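Local coordinates for protein 3-polyprenyl-4-hydroxybenzoate decarboxylase and related decarboxylases (Pelotomaculum thermopropionicum, PDB 6H6X) that probably acts as a reversible, prenylated-FMN-dependent decarboxylase of the UbiD family, known as HmfF and linked to furandicarboxylic acid chemistry, at residues I338-E343 against T420-N424; A381-C386 against I417-I421; H333-E339 against H362-H368. The protein carries 8 engineered substitutions. One frame throughout, in Å; residues are numbered along the deposited sequence.

Contact 1. Residues I338-E343 against T420-N424. With CA (calcium ion), chain J.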
ATOM      1  N   ILE B 338      -0.748  18.409   8.576  1.00 43.18           N
ATOM      2  CA  ILE B 338      -0.895  19.679   9.284  1.00 43.22           C
ATOM      3  C   ILE B 338      -2.322  19.876   9.760  1.00 42.18           C
ATOM      4  O   ILE B 338      -3.253  19.331   9.200  1.00 40.60           O
ATOM      5  CB  ILE B 338      -0.501  20.863   8.408  1.00 45.40           C
ATOM      6  CG1 ILE B 338      -1.353  20.975   7.139  1.00 46.34           C
ATOM      7  CG2 ILE B 338       0.985  20.828   8.078  1.00 46.19           C
ATOM      8  CD1 ILE B 338      -0.939  22.204   6.335  1.00 44.47           C
ATOM      9  N   GLU B 339      -2.489  20.619  10.841  1.00 47.68           N
ATOM     10  CA  GLU B 339      -3.818  21.063  11.281  1.00 51.03           C
ATOM     11  C   GLU B 339      -3.909  22.436  10.687  1.00 51.33           C
ATOM     12  O   GLU B 339      -3.437  23.400  11.268  1.00 61.14           O
ATOM     13  CB  GLU B 339      -3.944  21.066  12.809  1.00 58.11           C
ATOM     14  CG  GLU B 339      -5.311  21.502  13.335  1.00 73.09           C
ATOM     15  CD  GLU B 339      -5.329  21.589  14.882  1.00 77.77           C
ATOM     16  OE1 GLU B 339      -4.593  22.447  15.415  1.00 75.07           O
ATOM     17  OE2 GLU B 339      -6.046  20.811  15.580  1.00 79.29           O
ATOM     18  N   LYS B 340      -4.468  22.528   9.492  1.00 47.35           N
ATOM     19  CA  LYS B 340      -4.347  23.769   8.724  1.00 52.34           C
ATOM     20  C   LYS B 340      -5.255  24.893   9.299  1.00 56.22           C
ATOM     21  O   LYS B 340      -6.421  24.635   9.547  1.00 57.62           O
ATOM     22  CB  LYS B 340      -4.644  23.517   7.240  1.00 49.58           C
ATOM     23  CG  LYS B 340      -4.592  24.776   6.396  1.00 50.41           C
ATOM     24  CD  LYS B 340      -4.414  24.510   4.912  1.00 56.82           C
ATOM     25  CE  LYS B 340      -5.621  23.827   4.324  1.00 52.10           C
ATOM     26  NZ  LYS B 340      -5.780  24.226   2.908  1.00 48.83           N
ATOM     27  N   LYS B 341      -4.704  26.100   9.489  1.00 60.25           N
ATOM     28  CA  LYS B 341      -5.459  27.315   9.923  1.00 68.54           C
ATOM     29  C   LYS B 341      -5.568  28.338   8.792  1.00 68.73           C
ATOM     30  O   LYS B 341      -6.607  28.953   8.651  1.00 80.74           O
ATOM     31  CB  LYS B 341      -4.796  28.057  11.087  1.00 68.05           C
ATOM     32  CG  LYS B 341      -4.300  27.222  12.253  1.00 72.93           C
ATOM     33  CD  LYS B 341      -5.341  26.920  13.290  1.00 77.94           C
ATOM     34  CE  LYS B 341      -4.678  26.840  14.671  1.00 87.96           C
ATOM     35  NZ  LYS B 341      -5.619  26.378  15.727  1.00 91.03           N
ATOM     36  N   HIS B 342      -4.497  28.553   8.029  1.00 67.09           N
ATOM     37  CA  HIS B 342      -4.482  29.550   6.948  1.00 74.27           C
ATOM     38  C   HIS B 342      -4.091  28.877   5.654  1.00 71.87           C
ATOM     39  O   HIS B 342      -3.236  27.997   5.657  1.00 69.46           O
ATOM     40  CB  HIS B 342      -3.517  30.701   7.278  1.00 73.79           C
ATOM     41  CG  HIS B 342      -3.742  31.300   8.647  1.00 94.98           C
ATOM     42  ND1 HIS B 342      -2.979  30.966   9.752  1.00 97.12           N
ATOM     43  CD2 HIS B 342      -4.663  32.193   9.089  1.00 92.22           C
ATOM     44  CE1 HIS B 342      -3.412  31.636  10.807  1.00 92.24           C
ATOM     45  NE2 HIS B 342      -4.430  32.389  10.431  1.00 96.23           N
ATOM     46  N   GLU B 343      -4.690  29.285   4.540  1.00 72.84           N
ATOM     47  CA  GLU B 343      -4.227  28.784   3.253  1.00 79.05           C
ATOM     48  C   GLU B 343      -2.804  29.308   3.179  1.00 76.77           C
ATOM     49  O   GLU B 343      -2.482  30.323   3.825  1.00 83.95           O
ATOM     50  CB  GLU B 343      -5.070  29.272   2.072  1.00 85.62           C
ATOM     51  CG  GLU B 343      -5.050  28.297   0.882  1.00 93.00           C
ATOM     52  CD  GLU B 343      -6.147  27.201   0.915  1.00 95.95           C
ATOM     53  OE1 GLU B 343      -6.446  26.656  -0.176  1.00 90.30           O
ATOM     54  OE2 GLU B 343      -6.709  26.850   1.992  1.00 77.48           O
ATOM     55  N   THR B 420      -4.437  19.008   0.890  1.00 35.00           N
ATOM     56  CA  THR B 420      -5.356  19.460   1.930  1.00 40.54           C
ATOM     57  C   THR B 420      -6.675  19.983   1.361  1.00 43.36           C
ATOM     58  O   THR B 420      -6.753  20.475   0.231  1.00 42.36           O
ATOM     59  CB  THR B 420      -4.698  20.542   2.823  1.00 41.14           C
ATOM     60  OG1 THR B 420      -4.463  21.748   2.087  1.00 37.46           O
ATOM     61  CG2 THR B 420      -3.362  20.014   3.336  1.00 37.82           C
ATOM     62  N   ILE B 421      -7.719  19.842   2.168  1.00 44.86           N
ATOM     63  CA  ILE B 421      -9.026  20.421   1.888  1.00 47.66           C
ATOM     64  C   ILE B 421      -8.881  21.948   1.841  1.00 47.78           C
ATOM     65  O   ILE B 421      -8.276  22.548   2.774  1.00 49.30           O
ATOM     66  CB  ILE B 421     -10.035  20.025   2.984  1.00 54.52           C
ATOM     67  CG1 ILE B 421     -10.349  18.526   2.925  1.00 64.33           C
ATOM     68  CG2 ILE B 421     -11.329  20.810   2.851  1.00 61.14           C
ATOM     69  CD1 ILE B 421     -10.736  17.972   4.293  1.00 69.46           C
ATOM     70  N   PRO B 422      -9.400  22.605   0.777  1.00 54.70           N
ATOM     71  CA  PRO B 422      -9.387  24.107   0.775  1.00 62.39           C
ATOM     72  C   PRO B 422     -10.262  24.695   1.897  1.00 60.31           C
ATOM     73  O   PRO B 422     -11.272  24.074   2.269  1.00 59.21           O
ATOM     74  CB  PRO B 422      -9.936  24.460  -0.619  1.00 60.10           C
ATOM     75  CG  PRO B 422      -9.700  23.234  -1.452  1.00 58.96           C
ATOM     76  CD  PRO B 422      -9.923  22.083  -0.497  1.00 60.69           C
ATOM     77  N   LEU B 423      -9.881  25.844   2.446  1.00 68.56           N
ATOM     78  CA  LEU B 423     -10.483  26.356   3.721  1.00 83.44           C
ATOM     79  C   LEU B 423     -11.957  26.855   3.698  1.00 93.84           C
ATOM     80  O   LEU B 423     -12.671  26.675   4.694  1.00 81.71           O
ATOM     81  CB  LEU B 423      -9.608  27.449   4.344  1.00 79.86           C
ATOM     82  CG  LEU B 423      -8.501  26.905   5.236  1.00 78.88           C
ATOM     83  CD1 LEU B 423      -7.588  28.047   5.662  1.00 70.15           C
ATOM     84  CD2 LEU B 423      -9.081  26.156   6.439  1.00 80.29           C
ATOM     85  N   ASN B 424     -12.370  27.519   2.610  1.00104.10           N
ATOM     86  CA  ASN B 424     -13.795  27.564   2.160  1.00116.86           C
ATOM     87  C   ASN B 424     -13.965  28.424   0.906  1.00107.87           C
ATOM     88  O   ASN B 424     -13.268  28.224  -0.088  1.00 98.57           O
ATOM     89  CB  ASN B 424     -14.856  27.935   3.262  1.00126.60           C
ATOM     90  CG  ASN B 424     -14.403  29.024   4.268  1.00129.66           C
ATOM     91  OD1 ASN B 424     -13.840  30.062   3.908  1.00135.04           O
ATOM     92  ND2 ASN B 424     -14.702  28.788   5.546  1.00128.41           N
TER
HETATM   93 CA    CA J 504      -5.627  20.771  -2.172  1.00 44.12          CA
HETATM   94  O   HOH W   1      -5.739  23.176  -1.017  1.00 53.68           O
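Lys340 reaches across to Thr420 and Ile421 with its ammonium group, and three bonds account for the hold on NZ. It donates to Thr420 OG1 at 2.9 Å and to the carbonyl O of Ile421 at 3.0 Å. The second bond comes in from above the carbonyl plane, 40° out of it. The third acceptor lies on the lysine's own loop: Lys340 NZ and Glu343 OE2 form a salt bridge of 2.9 Å, with NZ above the carboxylate plane rather than in it. With CG anti to the backbone N (chi1 178°), the lysine chain heads for the 420-424 loop, then bends at chi3 and chi4 to bring NZ between these three oxygens.

Glu343 is bent at chi2 (89°), which brings its carboxylate alongside Leu423. There OE2 also receives a weak bond from Leu423 N at 3.4 Å, while OE1 lies 4.0 Å from Pro422 CA. Leu423 runs past the glutamate in the opposite direction and lays CD1 against backbone, 3.3 Å from Lys341 O. At the inner end Ile338 CG1 meets Thr420 CG2 at 4.4 Å, a looser apolar touch.

One shell further out, Thr420 OG1 donates to Asp418 OD1, leaving it to accept from the lysine, and Thr420 O binds the calcium ion at 2.7 Å. Arg385, Asp391 and Asp418 complete the protein ligands. The contact joins the loop between strand 333-338 and helix 345-356 to the loop after strand 414-418; Thr420 packs on strand 362-367, which lies between those two strands, and Lys340 touches Glu345 of the helix.

Contact 2. Residues A381-C386 against I417-I421. With CA (calcium ion), chain J.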
ATOM      1  N   ALA B 381      -6.498  10.812  -0.213  1.00 32.03           N
ATOM      2  CA  ALA B 381      -6.430  12.227  -0.043  1.00 33.39           C
ATOM      3  C   ALA B 381      -5.912  12.931  -1.300  1.00 35.00           C
ATOM      4  O   ALA B 381      -6.476  13.951  -1.729  1.00 32.35           O
ATOM      5  CB  ALA B 381      -5.592  12.564   1.173  1.00 32.23           C
ATOM      6  N   VAL B 382      -4.878  12.377  -1.942  1.00 35.16           N
ATOM      7  CA  VAL B 382      -4.413  12.933  -3.227  1.00 32.08           C
ATOM      8  C   VAL B 382      -5.543  12.803  -4.278  1.00 32.11           C
ATOM      9  O   VAL B 382      -5.859  13.757  -5.006  1.00 32.03           O
ATOM     10  CB  VAL B 382      -3.113  12.256  -3.722  1.00 33.77           C
ATOM     11  CG1 VAL B 382      -2.722  12.675  -5.161  1.00 33.29           C
ATOM     12  CG2 VAL B 382      -1.962  12.606  -2.790  1.00 32.29           C
ATOM     13  N   ALA B 383      -6.149  11.626  -4.376  1.00 30.44           N
ATOM     14  CA  ALA B 383      -7.171  11.416  -5.388  1.00 34.72           C
ATOM     15  C   ALA B 383      -8.342  12.409  -5.226  1.00 41.26           C
ATOM     16  O   ALA B 383      -8.867  12.888  -6.234  1.00 40.53           O
ATOM     17  CB  ALA B 383      -7.721   9.985  -5.364  1.00 33.94           C
ATOM     18  N   THR B 384      -8.735  12.728  -3.990  1.00 35.53           N
ATOM     19  CA  THR B 384      -9.961  13.482  -3.798  1.00 37.70           C
ATOM     20  C   THR B 384      -9.732  14.959  -3.452  1.00 35.25           C
ATOM     21  O   THR B 384     -10.638  15.746  -3.582  1.00 43.86           O
ATOM     22  CB  THR B 384     -10.894  12.754  -2.787  1.00 40.87           C
ATOM     23  OG1 THR B 384     -10.264  12.686  -1.523  1.00 42.78           O
ATOM     24  CG2 THR B 384     -11.175  11.282  -3.210  1.00 42.01           C
ATOM     25  N   ARG B 385      -8.539  15.350  -3.059  1.00 34.72           N
ATOM     26  CA  ARG B 385      -8.247  16.717  -2.591  1.00 35.25           C
ATOM     27  C   ARG B 385      -7.130  17.432  -3.316  1.00 37.15           C
ATOM     28  O   ARG B 385      -6.816  18.553  -2.968  1.00 40.28           O
ATOM     29  CB  ARG B 385      -7.905  16.710  -1.109  1.00 37.40           C
ATOM     30  CG  ARG B 385      -9.001  16.110  -0.247  1.00 40.99           C
ATOM     31  CD  ARG B 385      -8.536  15.781   1.145  1.00 41.89           C
ATOM     32  NE  ARG B 385      -9.651  15.193   1.867  1.00 45.26           N
ATOM     33  CZ  ARG B 385      -9.644  14.855   3.151  1.00 46.32           C
ATOM     34  NH1 ARG B 385      -8.545  15.018   3.887  1.00 48.03           N
ATOM     35  NH2 ARG B 385     -10.745  14.348   3.696  1.00 52.90           N
ATOM     36  N   CYS B 386      -6.531  16.827  -4.339  1.00 41.05           N
ATOM     37  CA  CYS B 386      -5.506  17.511  -5.103  1.00 38.27           C
ATOM     38  C   CYS B 386      -6.059  17.856  -6.486  1.00 40.58           C
ATOM     39  O   CYS B 386      -6.562  16.983  -7.205  1.00 41.59           O
ATOM     40  CB  CYS B 386      -4.243  16.674  -5.185  1.00 38.78           C
ATOM     41  SG  CYS B 386      -3.044  17.258  -6.422  1.00 44.36           S
ATOM     42  N   ILE B 417       3.066  18.410  -3.572  1.00 30.31           N
ATOM     43  CA  ILE B 417       1.651  18.189  -3.759  1.00 32.53           C
ATOM     44  C   ILE B 417       0.847  18.633  -2.496  1.00 37.60           C
ATOM     45  O   ILE B 417       1.072  18.135  -1.347  1.00 36.78           O
ATOM     46  CB  ILE B 417       1.339  16.715  -4.060  1.00 34.84           C
ATOM     47  CG1 ILE B 417       2.040  16.261  -5.374  1.00 41.11           C
ATOM     48  CG2 ILE B 417      -0.124  16.496  -4.228  1.00 36.51           C
ATOM     49  CD1 ILE B 417       1.855  14.776  -5.702  1.00 45.55           C
ATOM     50  N   ASP B 418      -0.122  19.524  -2.701  1.00 35.46           N
ATOM     51  CA  ASP B 418      -1.012  19.988  -1.601  1.00 33.62           C
ATOM     52  C   ASP B 418      -2.269  19.231  -1.669  1.00 32.97           C
ATOM     53  O   ASP B 418      -3.088  19.487  -2.552  1.00 36.71           O
ATOM     54  CB  ASP B 418      -1.384  21.464  -1.804  1.00 38.11           C
ATOM     55  CG  ASP B 418      -2.245  22.016  -0.657  1.00 38.22           C
ATOM     56  OD1 ASP B 418      -2.773  21.259   0.192  1.00 34.93           O
ATOM     57  OD2 ASP B 418      -2.381  23.227  -0.652  1.00 42.82           O
ATOM     58  N   ALA B 419      -2.437  18.239  -0.805  1.00 33.86           N
ATOM     59  CA  ALA B 419      -3.621  17.449  -0.831  1.00 34.47           C
ATOM     60  C   ALA B 419      -4.468  17.756   0.431  1.00 38.07           C
ATOM     61  O   ALA B 419      -5.091  16.849   0.984  1.00 31.53           O
ATOM     62  CB  ALA B 419      -3.245  15.971  -0.880  1.00 35.59           C
ATOM     63  N   THR B 420      -4.437  19.008   0.890  1.00 35.00           N
ATOM     64  CA  THR B 420      -5.356  19.460   1.930  1.00 40.54           C
ATOM     65  C   THR B 420      -6.675  19.983   1.361  1.00 43.36           C
ATOM     66  O   THR B 420      -6.753  20.475   0.231  1.00 42.36           O
ATOM     67  CB  THR B 420      -4.698  20.542   2.823  1.00 41.14           C
ATOM     68  OG1 THR B 420      -4.463  21.748   2.087  1.00 37.46           O
ATOM     69  CG2 THR B 420      -3.362  20.014   3.336  1.00 37.82           C
ATOM     70  N   ILE B 421      -7.719  19.842   2.168  1.00 44.86           N
ATOM     71  CA  ILE B 421      -9.026  20.421   1.888  1.00 47.66           C
ATOM     72  C   ILE B 421      -8.881  21.948   1.841  1.00 47.78           C
ATOM     73  O   ILE B 421      -8.276  22.548   2.774  1.00 49.30           O
ATOM     74  CB  ILE B 421     -10.035  20.025   2.984  1.00 54.52           C
ATOM     75  CG1 ILE B 421     -10.349  18.526   2.925  1.00 64.33           C
ATOM     76  CG2 ILE B 421     -11.329  20.810   2.851  1.00 61.14           C
ATOM     77  CD1 ILE B 421     -10.736  17.972   4.293  1.00 69.46           C
TER
HETATM   78 CA    CA J 504      -5.627  20.771  -2.172  1.00 44.12          CA
HETATM   79  O   HOH W   2      -6.124  16.189   3.372  1.00 37.62           O
HETATM   80  O   HOH W   1      -5.739  23.176  -1.017  1.00 53.68           O
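Arg385 lies with its guanidinium under the end of Ile421: CD1 sits over the centre of one face, 3.5 Å from CZ, and CG1 packs beside NE. The arginine chain is extended from CG to NE, which carries the flat group along the 417-421 segment to that methyl. At the edge of the guanidinium, in its plane, water 2 accepts from Arg385 NH1 and donates to Ala419 O, both at 2.7 Å. NH1 also forms a salt bridge with Glu369, and NE has a weak bond to Tyr263 of the second subunit.

Elsewhere the packing is apolar. One turn back on the helix, Val382 CA lies 4.0 Å from Ala419 CB. Just past the helix end Cys386 SG meets Ile417 CG2 at 3.7 Å; SG stands anti to its own backbone N (chi1 167°), turned to the strand.

Across the seam three backbone carbonyls converge on calcium: Arg385 O at 2.6 Å, Asp418 O at 2.9 Å and that of Thr420. Asp391 OD2 and water 1 are further ligands. The Asp418 side chain is used otherwise: OD1 takes Thr420 N in an Asx turn and Thr420 OG1 on its syn lone pair, shaping the turn that presents two of those carbonyls.

Chemically, the metal balances carbonyl oxygens that would otherwise probably repel one another, since Arg385 O and Thr420 O lie 3.7 Å apart, and it ties the helix end to the turn that follows strand 414-418.

Contact 3. Residues H333-E339 against H362-H368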
ATOM      1  N   HIS B 333      10.718  10.361  -0.394  1.00 26.11           N
ATOM      2  CA  HIS B 333       9.339  10.734  -0.310  1.00 26.98           C
ATOM      3  C   HIS B 333       8.887  11.115   1.109  1.00 31.16           C
ATOM      4  O   HIS B 333       9.025  10.295   2.026  1.00 33.68           O
ATOM      5  CB  HIS B 333       8.482   9.555  -0.777  1.00 27.87           C
ATOM      6  CG  HIS B 333       8.436   9.385  -2.242  1.00 28.91           C
ATOM      7  ND1 HIS B 333       7.493   8.598  -2.859  1.00 29.40           N
ATOM      8  CD2 HIS B 333       9.220   9.910  -3.222  1.00 29.29           C
ATOM      9  CE1 HIS B 333       7.722   8.637  -4.167  1.00 31.17           C
ATOM     10  NE2 HIS B 333       8.757   9.429  -4.406  1.00 25.44           N
ATOM     11  N   ALA B 334       8.277  12.294   1.260  1.00 29.27           N
ATOM     12  CA  ALA B 334       7.743  12.757   2.533  1.00 26.06           C
ATOM     13  C   ALA B 334       6.233  13.009   2.505  1.00 31.20           C
ATOM     14  O   ALA B 334       5.686  13.482   1.495  1.00 33.05           O
ATOM     15  CB  ALA B 334       8.495  13.955   2.985  1.00 28.92           C
ATOM     16  N   VAL B 335       5.542  12.541   3.548  1.00 28.36           N
ATOM     17  CA  VAL B 335       4.156  12.849   3.794  1.00 30.77           C
ATOM     18  C   VAL B 335       4.079  13.682   5.087  1.00 31.25           C
ATOM     19  O   VAL B 335       4.696  13.325   6.100  1.00 38.36           O
ATOM     20  CB  VAL B 335       3.266  11.595   3.883  1.00 31.09           C
ATOM     21  CG1 VAL B 335       1.809  11.961   4.046  1.00 31.09           C
ATOM     22  CG2 VAL B 335       3.378  10.746   2.633  1.00 31.79           C
ATOM     23  N   ILE B 336       3.371  14.824   5.042  1.00 30.13           N
ATOM     24  CA  ILE B 336       3.328  15.804   6.135  1.00 33.52           C
ATOM     25  C   ILE B 336       1.883  16.044   6.462  1.00 34.71           C
ATOM     26  O   ILE B 336       1.135  16.352   5.566  1.00 38.74           O
ATOM     27  CB  ILE B 336       4.020  17.123   5.756  1.00 35.13           C
ATOM     28  CG1 ILE B 336       5.473  16.839   5.436  1.00 36.17           C
ATOM     29  CG2 ILE B 336       3.991  18.138   6.910  1.00 34.38           C
ATOM     30  CD1 ILE B 336       6.214  18.004   4.918  1.00 37.89           C
ATOM     31  N   SER B 337       1.478  15.819   7.709  1.00 36.64           N
ATOM     32  CA  SER B 337       0.117  16.178   8.173  1.00 40.34           C
ATOM     33  C   SER B 337       0.170  17.515   8.905  1.00 40.35           C
ATOM     34  O   SER B 337       1.071  17.761   9.686  1.00 38.65           O
ATOM     35  CB  SER B 337      -0.481  15.109   9.098  1.00 37.88           C
ATOM     36  OG  SER B 337       0.300  15.033  10.228  1.00 46.82           O
ATOM     37  N   ILE B 338      -0.748  18.409   8.576  1.00 43.18           N
ATOM     38  CA  ILE B 338      -0.895  19.679   9.284  1.00 43.22           C
ATOM     39  C   ILE B 338      -2.322  19.876   9.760  1.00 42.18           C
ATOM     40  O   ILE B 338      -3.253  19.331   9.200  1.00 40.60           O
ATOM     41  CB  ILE B 338      -0.501  20.863   8.408  1.00 45.40           C
ATOM     42  CG1 ILE B 338      -1.353  20.975   7.139  1.00 46.34           C
ATOM     43  CG2 ILE B 338       0.985  20.828   8.078  1.00 46.19           C
ATOM     44  CD1 ILE B 338      -0.939  22.204   6.335  1.00 44.47           C
ATOM     45  N   GLU B 339      -2.489  20.619  10.841  1.00 47.68           N
ATOM     46  CA  GLU B 339      -3.818  21.063  11.281  1.00 51.03           C
ATOM     47  C   GLU B 339      -3.909  22.436  10.687  1.00 51.33           C
ATOM     48  O   GLU B 339      -3.437  23.400  11.268  1.00 61.14           O
ATOM     49  CB  GLU B 339      -3.944  21.066  12.809  1.00 58.11           C
ATOM     50  CG  GLU B 339      -5.311  21.502  13.335  1.00 73.09           C
ATOM     51  CD  GLU B 339      -5.329  21.589  14.882  1.00 77.77           C
ATOM     52  OE1 GLU B 339      -4.593  22.447  15.415  1.00 75.07           O
ATOM     53  OE2 GLU B 339      -6.046  20.811  15.580  1.00 79.29           O
ATOM     54  N   HIS B 362       9.920  14.428  -3.295  1.00 31.75           N
ATOM     55  CA  HIS B 362       8.491  14.363  -3.502  1.00 30.73           C
ATOM     56  C   HIS B 362       7.848  14.538  -2.089  1.00 34.42           C
ATOM     57  O   HIS B 362       8.213  13.797  -1.118  1.00 30.67           O
ATOM     58  CB  HIS B 362       8.207  13.005  -4.061  1.00 34.00           C
ATOM     59  CG  HIS B 362       6.765  12.720  -4.369  1.00 38.38           C
ATOM     60  ND1 HIS B 362       5.844  12.334  -3.410  1.00 50.21           N
ATOM     61  CD2 HIS B 362       6.125  12.600  -5.551  1.00 47.06           C
ATOM     62  CE1 HIS B 362       4.691  12.035  -3.978  1.00 48.36           C
ATOM     63  NE2 HIS B 362       4.825  12.203  -5.280  1.00 56.96           N
ATOM     64  N   VAL B 363       6.949  15.513  -1.962  1.00 29.03           N
ATOM     65  CA  VAL B 363       6.324  15.853  -0.691  1.00 31.14           C
ATOM     66  C   VAL B 363       4.833  15.898  -0.913  1.00 31.36           C
ATOM     67  O   VAL B 363       4.379  16.572  -1.851  1.00 31.77           O
ATOM     68  CB  VAL B 363       6.813  17.207  -0.202  1.00 33.78           C
ATOM     69  CG1 VAL B 363       6.258  17.552   1.180  1.00 31.88           C
ATOM     70  CG2 VAL B 363       8.317  17.196  -0.184  1.00 34.31           C
ATOM     71  N   VAL B 364       4.079  15.139  -0.136  1.00 27.80           N
ATOM     72  CA  VAL B 364       2.666  15.369  -0.028  1.00 31.09           C
ATOM     73  C   VAL B 364       2.188  15.886   1.333  1.00 35.35           C
ATOM     74  O   VAL B 364       2.614  15.370   2.389  1.00 32.15           O
ATOM     75  CB  VAL B 364       1.754  14.302  -0.671  1.00 32.73           C
ATOM     76  CG1 VAL B 364       2.455  13.193  -1.456  1.00 37.91           C
ATOM     77  CG2 VAL B 364       0.558  13.901   0.107  1.00 34.30           C
ATOM     78  N   VAL B 365       1.332  16.922   1.299  1.00 31.77           N
ATOM     79  CA  VAL B 365       0.786  17.535   2.538  1.00 33.99           C
ATOM     80  C   VAL B 365      -0.682  17.140   2.662  1.00 31.70           C
ATOM     81  O   VAL B 365      -1.407  17.226   1.709  1.00 35.52           O
ATOM     82  CB  VAL B 365       0.924  19.082   2.568  1.00 36.21           C
ATOM     83  CG1 VAL B 365       0.405  19.659   3.901  1.00 36.13           C
ATOM     84  CG2 VAL B 365       2.363  19.497   2.357  1.00 30.76           C
ATOM     85  N   VAL B 366      -1.101  16.662   3.817  1.00 33.65           N
ATOM     86  CA  VAL B 366      -2.479  16.283   4.049  1.00 33.92           C
ATOM     87  C   VAL B 366      -2.978  16.882   5.377  1.00 39.30           C
ATOM     88  O   VAL B 366      -2.191  17.341   6.196  1.00 38.55           O
ATOM     89  CB  VAL B 366      -2.694  14.775   4.081  1.00 35.09           C
ATOM     90  CG1 VAL B 366      -2.279  14.181   2.745  1.00 36.49           C
ATOM     91  CG2 VAL B 366      -1.872  14.132   5.201  1.00 36.71           C
ATOM     92  N   ASP B 367      -4.292  16.868   5.560  1.00 39.85           N
ATOM     93  CA  ASP B 367      -4.893  17.310   6.796  1.00 43.39           C
ATOM     94  C   ASP B 367      -4.624  16.314   7.946  1.00 48.91           C
ATOM     95  O   ASP B 367      -4.411  15.116   7.728  1.00 43.16           O
ATOM     96  CB  ASP B 367      -6.403  17.505   6.565  1.00 46.69           C
ATOM     97  CG  ASP B 367      -6.699  18.695   5.616  1.00 50.86           C
ATOM     98  OD1 ASP B 367      -6.259  19.834   5.926  1.00 54.55           O
ATOM     99  OD2 ASP B 367      -7.319  18.503   4.544  1.00 45.77           O
ATOM    100  N   HIS B 368      -4.643  16.843   9.167  1.00 54.24           N
ATOM    101  CA  HIS B 368      -4.358  16.098  10.420  1.00 52.29           C
ATOM    102  C   HIS B 368      -5.115  14.809  10.607  1.00 47.68           C
ATOM    103  O   HIS B 368      -4.603  13.894  11.229  1.00 56.41           O
ATOM    104  CB  HIS B 368      -4.524  17.006  11.683  1.00 64.98           C
ATOM    105  CG  HIS B 368      -5.929  17.525  11.916  1.00 76.81           C
ATOM    106  ND1 HIS B 368      -6.674  17.206  13.037  1.00 83.64           N
ATOM    107  CD2 HIS B 368      -6.711  18.355  11.181  1.00 85.61           C
ATOM    108  CE1 HIS B 368      -7.855  17.802  12.970  1.00 87.06           C
ATOM    109  NE2 HIS B 368      -7.899  18.517  11.861  1.00 87.34           N
TER
HETATM  110  O   HOH W   3       5.392  11.472  -0.897  1.00 39.70           O
HETATM  111  O   HOH W   4      -6.461  20.311   8.749  1.00 54.43           O
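His333 stacks on His362 at the start of two parallel strands, with ring centroids 4.3 Å apart and planes tilted by 23°. The overlap is offset: CG of His362 sits over the rim of the His333 ring, and His333 CD2 comes within 3.4 Å of His362 CB. His362 has CG anti to its backbone N (chi1 -179°), whereas His333 turns its CG beside its own, and the two rings meet on the same face of the sheet. Their polar edges are engaged separately: His333 ND1 bonds Glu379 of the second subunit, and water 3, at the edge of the His362 ring, links His362 ND1 to Ala334 O.

Backbone hydrogen bonds follow the parallel pattern, with Ala334, Ile336 and Ile338 each using both N and O while their partners alternate along strand 362-367. The first, Ala334 N to His362 O, is 2.8 Å with an N-H...O angle of 171°. Beyond the last regular bond, His368 N makes only a weak bond to Ile338 O, at the point where the strand gives way to loop.

Apolar contacts occupy the face toward helix 345-356, where Ile336, Val363 and Val365 lie. Ile336 CD1 meets Val363 CG1 at 3.8 Å, and Ile338, at the strand end, also reaches Val365, CD1 to CG1 at the same distance. On the opposite face Val335 and Val366 make a looser contact, and Val364 packs on helix 375-385.

At the C-terminal end Glu339 CG lies over a face of the poorly ordered His368 ring, a CH-pi contact 4.2 Å from its centroid. Strand 333-338, helix 345-356 and strand 362-367 form a beta-alpha-beta unit. The chemistry of the strand pair is divided: regular backbone bonding and aliphatic packing along the length, with imidazoles at both ends and one of them bonded to the partner subunit.

Overall arrangement
The three contacts cluster in the C-terminal domain, their centres 10 to 12 Å apart. Contacts 1 and 2 share Thr420 and Ile421 and both touch the calcium ion, approaching the same turn from the 338-343 loop and from the end of helix 375-385. Contact 3 supplies the sheet beside them: Asp367 OD2 accepts from Ile421 N at 2.8 Å, and Ile417 N bonds Val363 O at 2.8 Å, so strand 414-418 continues the sheet from strand 362-367. Calcium lies about 7 Å from the nearest atom of the Asp367 side chain. The prenylated-FMN pocket, formed by residues between 132 and 296, and the manganese site of Asn147, His169 and Glu210 involve none of these segments.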